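PDB 3RMH: yeast Cdc13 OB4 from Candida glabrata, which forms, as the C-terminal OB-fold domain of the telomere protein Cdc13, a dimer with a second copy of itself, and belongs to a protein that probably binds telomeric DNA. Local coordinates for residues E85-M89 against D90-P94; S17-N20 against H21-H24. The protein carries 2 engineered substitutions. One frame throughout, in Å; residues are numbered along the deposited sequence.

Contacts 1 and 2 lie on opposite sides of the chain's centre, their own centres about 30 Å apart and their nearest atoms about 19 Å apart, so neither touches the other. They share one local device: short i to i+3 backbone bonds curl the chain, and side chains a few residues apart meet. Contact 2, at residues 17-24, comes first in sequence and belongs to the dimer interface, where His21 meets its counterpart in the second subunit. Contact 1, at residues 85-94, is reached by no other chain of the assembly and faces instead the strands and helices of its own OB fold.

Contact 1. Residues E85-M89 against D90-P94; sequences EVLTM and DIFTP. Engineered in segment 85-89: Val86 (natural residue Ala).
Thr88 O and Met89 O accept the two backbone hydrogen bonds that turn an extended chain into helical conformation. Ile91 N donates to Thr88 O over 3.3 Å and Phe92 N to Met89 O over 3.0 Å. Thr93 N makes a further such bond to Asp90 O.

Van der Waals contacts gather round Ile91 and Phe92. Ile91 has CG1 between its backbone N and carbonyl carbon (chi1 71°), which brings CG1 to 3.3 Å from Thr88 O and under one face of the Phe92 ring, near its rim. Its other branch, CG2, meets Thr88 OG1, the Thr88 and Ile91 side chains crossing at about a right angle. CG2 also lies 3.9 Å from Glu85 OE2, where Glu85 and Ile91 slide past each other in opposite directions. The apolar contacts are with the ring: Leu87 CD1 reaches its edge, 4.2 Å from Phe92 CE2, and Met89 bends back at chi2 and chi3, setting SD 4.3 Å from Phe92 CD2 in an oblique Met-aromatic contact.

Glu85 OE1 forms a salt bridge with Arg128 of helix 124-134, which Ile91 also touches. Leu87 and Phe92 pack on Ile41 and Ile47 of strands 28-42 and 46-52, while Leu82 of helix 75-82 meets Leu87 and Ile91.

Contact 2. Residues S17-N20 against H21-H24; sequences SQLN and HLQH
A type I beta turn from Leu19 to Leu22 carries the chain out of helix 16-19, in a part of the OB fold that faces the second subunit of the dimer. Leu22 N donates to Leu19 O across 3.2 Å, and His21 N makes the preceding bond of the same i to i+3 kind to Gln18 O. Leu19 O has a second partner: a water donates to it at 2.9 Å and also to Leu22 O at 2.8 Å, bridging the two carbonyls of the turn.

Leu19 and Leu22 lie side by side and point the same way, meeting branch to branch with Leu19 CD2 4.0 Å from Leu22 CD1. His21, its CG beside the backbone N (chi1 -83°), swings its ring back along the helix until CD2 stands 3.1 Å from Ser17 O, which lies in the ring plane at the edge. NE2 of this ring is hydrogen-bonded to His21 NE2 of the second subunit, and the two rings meet with their planes at about 30°.

Asn20 ND2 hydrogen-bonds to the carbonyls of Val65 and Ile67, while its backbone bonds to the second subunit. The leucine pair packs against Tyr30 of strand 28-42 and Trp117 of strand 115-119, so the short helix and the turn after it lie against the sheet.

Contact 1. Residues E85-M89 against D90-P94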
loop_
_atom_site.group_PDB
_atom_site.type_symbol
_atom_site.label_atom_id
_atom_site.label_comp_id
_atom_site.label_asym_id
_atom_site.label_seq_id
_atom_site.Cartn_x
_atom_site.Cartn_y
_atom_site.Cartn_z
ATOM N N GLU B 85 10.366 21.981 10.898
ATOM C CA GLU B 85 8.912 22.002 10.809
ATOM C C GLU B 85 8.312 20.883 11.651
ATOM O O GLU B 85 8.836 19.774 11.679
ATOM C CB GLU B 85 8.479 21.856 9.348
ATOM C CG GLU B 85 7.010 22.118 9.091
ATOM C CD GLU B 85 6.677 23.599 9.064
ATOM O OE1 GLU B 85 7.571 24.413 8.749
ATOM O OE2 GLU B 85 5.518 23.943 9.358
ATOM N N VAL B 86 7.213 21.173 12.336
ATOM C CA VAL B 86 6.537 20.168 13.148
ATOM C C VAL B 86 5.699 19.236 12.271
ATOM O O VAL B 86 5.040 19.684 11.332
ATOM C CB VAL B 86 5.636 20.828 14.212
ATOM C CG1 VAL B 86 4.645 21.777 13.553
ATOM C CG2 VAL B 86 4.912 19.770 15.026
ATOM N N LEU B 87 5.736 17.942 12.578
ATOM C CA LEU B 87 5.012 16.946 11.797
ATOM C C LEU B 87 3.515 16.955 12.113
ATOM O O LEU B 87 3.088 16.393 13.123
ATOM C CB LEU B 87 5.581 15.544 12.038
ATOM C CG LEU B 87 4.894 14.406 11.272
ATOM C CD1 LEU B 87 4.904 14.655 9.762
ATOM C CD2 LEU B 87 5.532 13.056 11.587
ATOM N N THR B 88 2.729 17.599 11.252
ATOM C CA THR B 88 1.268 17.545 11.335
ATOM C C THR B 88 0.686 17.302 9.951
ATOM O O THR B 88 1.340 17.573 8.947
ATOM C CB THR B 88 0.671 18.848 11.872
ATOM O OG1 THR B 88 1.060 19.936 11.025
ATOM C CG2 THR B 88 1.149 19.111 13.289
ATOM N N MET B 89 -0.547 16.807 9.890
ATOM C CA MET B 89 -1.170 16.557 8.595
ATOM C C MET B 89 -1.313 17.852 7.798
ATOM O O MET B 89 -1.309 17.843 6.567
ATOM C CB MET B 89 -2.537 15.899 8.763
ATOM C CG MET B 89 -3.097 15.321 7.472
ATOM S SD MET B 89 -2.069 13.981 6.814
ATOM C CE MET B 89 -2.213 12.783 8.129
ATOM N N ASP B 90 -1.431 18.966 8.507
ATOM C CA ASP B 90 -1.689 20.243 7.855
ATOM C C ASP B 90 -0.599 20.629 6.858
ATOM O O ASP B 90 -0.874 21.313 5.874
ATOM C CB ASP B 90 -1.880 21.350 8.894
ATOM C CG ASP B 90 -2.993 21.035 9.881
ATOM O OD1 ASP B 90 -3.954 20.328 9.498
ATOM O OD2 ASP B 90 -2.904 21.486 11.042
ATOM N N ILE B 91 0.639 20.204 7.097
ATOM C CA ILE B 91 1.706 20.597 6.176
ATOM C C ILE B 91 1.522 19.968 4.801
ATOM O O ILE B 91 2.054 20.468 3.815
ATOM C CB ILE B 91 3.123 20.286 6.707
ATOM C CG1 ILE B 91 3.391 18.778 6.712
ATOM C CG2 ILE B 91 3.355 20.952 8.067
ATOM C CD1 ILE B 91 4.804 18.418 7.133
ATOM N N PHE B 92 0.765 18.875 4.727
ATOM C CA PHE B 92 0.542 18.218 3.441
ATOM C C PHE B 92 -0.629 18.785 2.623
ATOM O O PHE B 92 -0.708 18.589 1.410
ATOM C CB PHE B 92 0.407 16.708 3.637
ATOM C CG PHE B 92 1.637 16.086 4.244
ATOM C CD1 PHE B 92 2.752 15.822 3.463
ATOM C CD2 PHE B 92 1.688 15.802 5.595
ATOM C CE1 PHE B 92 3.886 15.267 4.016
ATOM C CE2 PHE B 92 2.827 15.244 6.153
ATOM C CZ PHE B 92 3.920 14.976 5.362
ATOM N N THR B 93 -1.525 19.503 3.282
ATOM C CA THR B 93 -2.735 20.004 2.611
ATOM C C THR B 93 -2.512 20.722 1.272
ATOM O O THR B 93 -3.230 20.458 0.305
ATOM C CB THR B 93 -3.550 20.896 3.553
ATOM O OG1 THR B 93 -3.979 20.104 4.667
ATOM C CG2 THR B 93 -4.760 21.479 2.828
ATOM N N PRO B 94 -1.522 21.635 1.207
ATOM C CA PRO B 94 -1.307 22.344 -0.061
ATOM C C PRO B 94 -0.803 21.449 -1.190
ATOM O O PRO B 94 -0.838 21.853 -2.347
ATOM C CB PRO B 94 -0.244 23.400 0.297
ATOM C CG PRO B 94 -0.332 23.544 1.788
ATOM C CD PRO B 94 -0.647 22.153 2.274
#

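Contact 2. Residues S17-N20 against H21-H24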
loop_
_atom_site.group_PDB
_atom_site.type_symbol
_atom_site.label_atom_id
_atom_site.label_comp_id
_atom_site.label_asym_id
_atom_site.label_seq_id
_atom_site.Cartn_x
_atom_site.Cartn_y
_atom_site.Cartn_z
ATOM N N SER B 17 2.483 1.874 -12.964
ATOM C CA SER B 17 2.072 0.480 -13.094
ATOM C C SER B 17 3.271 -0.423 -13.386
ATOM O O SER B 17 3.379 -1.527 -12.846
ATOM C CB SER B 17 1.034 0.331 -14.205
ATOM O OG SER B 17 0.829 -1.040 -14.510
ATOM N N GLN B 18 4.174 0.054 -14.237
ATOM C CA GLN B 18 5.382 -0.695 -14.566
ATOM C C GLN B 18 6.347 -0.756 -13.386
ATOM O O GLN B 18 7.006 -1.771 -13.169
ATOM C CB GLN B 18 6.081 -0.096 -15.793
ATOM C CG GLN B 18 5.225 -0.097 -17.051
ATOM C CD GLN B 18 5.997 0.311 -18.299
ATOM O OE1 GLN B 18 7.128 0.795 -18.217
ATOM N NE2 GLN B 18 5.386 0.109 -19.463
ATOM N N LEU B 19 6.422 0.326 -12.620
ATOM C CA LEU B 19 7.314 0.382 -11.473
ATOM C C LEU B 19 6.858 -0.586 -10.389
ATOM O O LEU B 19 7.680 -1.219 -9.722
ATOM C CB LEU B 19 7.375 1.798 -10.905
ATOM C CG LEU B 19 7.993 2.880 -11.801
ATOM C CD1 LEU B 19 8.002 4.210 -11.084
ATOM C CD2 LEU B 19 9.410 2.479 -12.185
ATOM N N ASN B 20 5.544 -0.698 -10.213
ATOM C CA ASN B 20 4.995 -1.591 -9.187
ATOM C C ASN B 20 5.209 -3.057 -9.492
ATOM O O ASN B 20 5.041 -3.906 -8.617
ATOM C CB ASN B 20 3.500 -1.333 -8.972
ATOM C CG ASN B 20 3.250 -0.168 -8.047
ATOM O OD1 ASN B 20 3.989 0.037 -7.080
ATOM N ND2 ASN B 20 2.207 0.609 -8.340
ATOM N N HIS B 21 5.559 -3.359 -10.735
ATOM C CA HIS B 21 5.791 -4.756 -11.117
ATOM C C HIS B 21 7.251 -5.183 -11.008
ATOM O O HIS B 21 7.552 -6.380 -11.053
ATOM C CB HIS B 21 5.255 -5.041 -12.521
ATOM C CG HIS B 21 3.782 -5.331 -12.544
ATOM N ND1 HIS B 21 3.283 -6.605 -12.520
ATOM C CD2 HIS B 21 2.717 -4.490 -12.548
ATOM C CE1 HIS B 21 1.954 -6.550 -12.528
ATOM N NE2 HIS B 21 1.593 -5.291 -12.546
ATOM N N LEU B 22 8.152 -4.216 -10.864
ATOM C CA LEU B 22 9.586 -4.527 -10.826
ATOM C C LEU B 22 9.896 -5.458 -9.658
ATOM O O LEU B 22 9.770 -5.074 -8.492
ATOM C CB LEU B 22 10.423 -3.252 -10.733
ATOM C CG LEU B 22 10.497 -2.371 -11.983
ATOM C CD1 LEU B 22 11.175 -1.055 -11.644
ATOM C CD2 LEU B 22 11.235 -3.068 -13.121
ATOM N N GLN B 23 10.294 -6.680 -9.995
ATOM C CA GLN B 23 10.518 -7.755 -9.035
ATOM C C GLN B 23 11.887 -7.674 -8.364
ATOM O O GLN B 23 12.051 -8.057 -7.207
ATOM C CB GLN B 23 10.392 -9.103 -9.746
ATOM C CG GLN B 23 10.561 -10.306 -8.833
ATOM C CD GLN B 23 9.329 -11.192 -8.806
ATOM O OE1 GLN B 23 8.519 -11.175 -9.734
ATOM N NE2 GLN B 23 9.177 -11.968 -7.736
ATOM N N HIS B 24 12.873 -7.180 -9.094
ATOM C CA HIS B 24 14.231 -7.154 -8.572
ATOM C C HIS B 24 14.652 -5.725 -8.283
ATOM O O HIS B 24 14.218 -4.792 -8.961
ATOM C CB HIS B 24 15.196 -7.796 -9.572
ATOM C CG HIS B 24 15.262 -7.083 -10.885
ATOM N ND1 HIS B 24 14.146 -6.821 -11.649
ATOM C CD2 HIS B 24 16.316 -6.576 -11.574
ATOM C CE1 HIS B 24 14.506 -6.180 -12.749
ATOM N NE2 HIS B 24 15.815 -6.022 -12.727
HETATM O O HOH W 1 9.035 -2.559 -7.503
#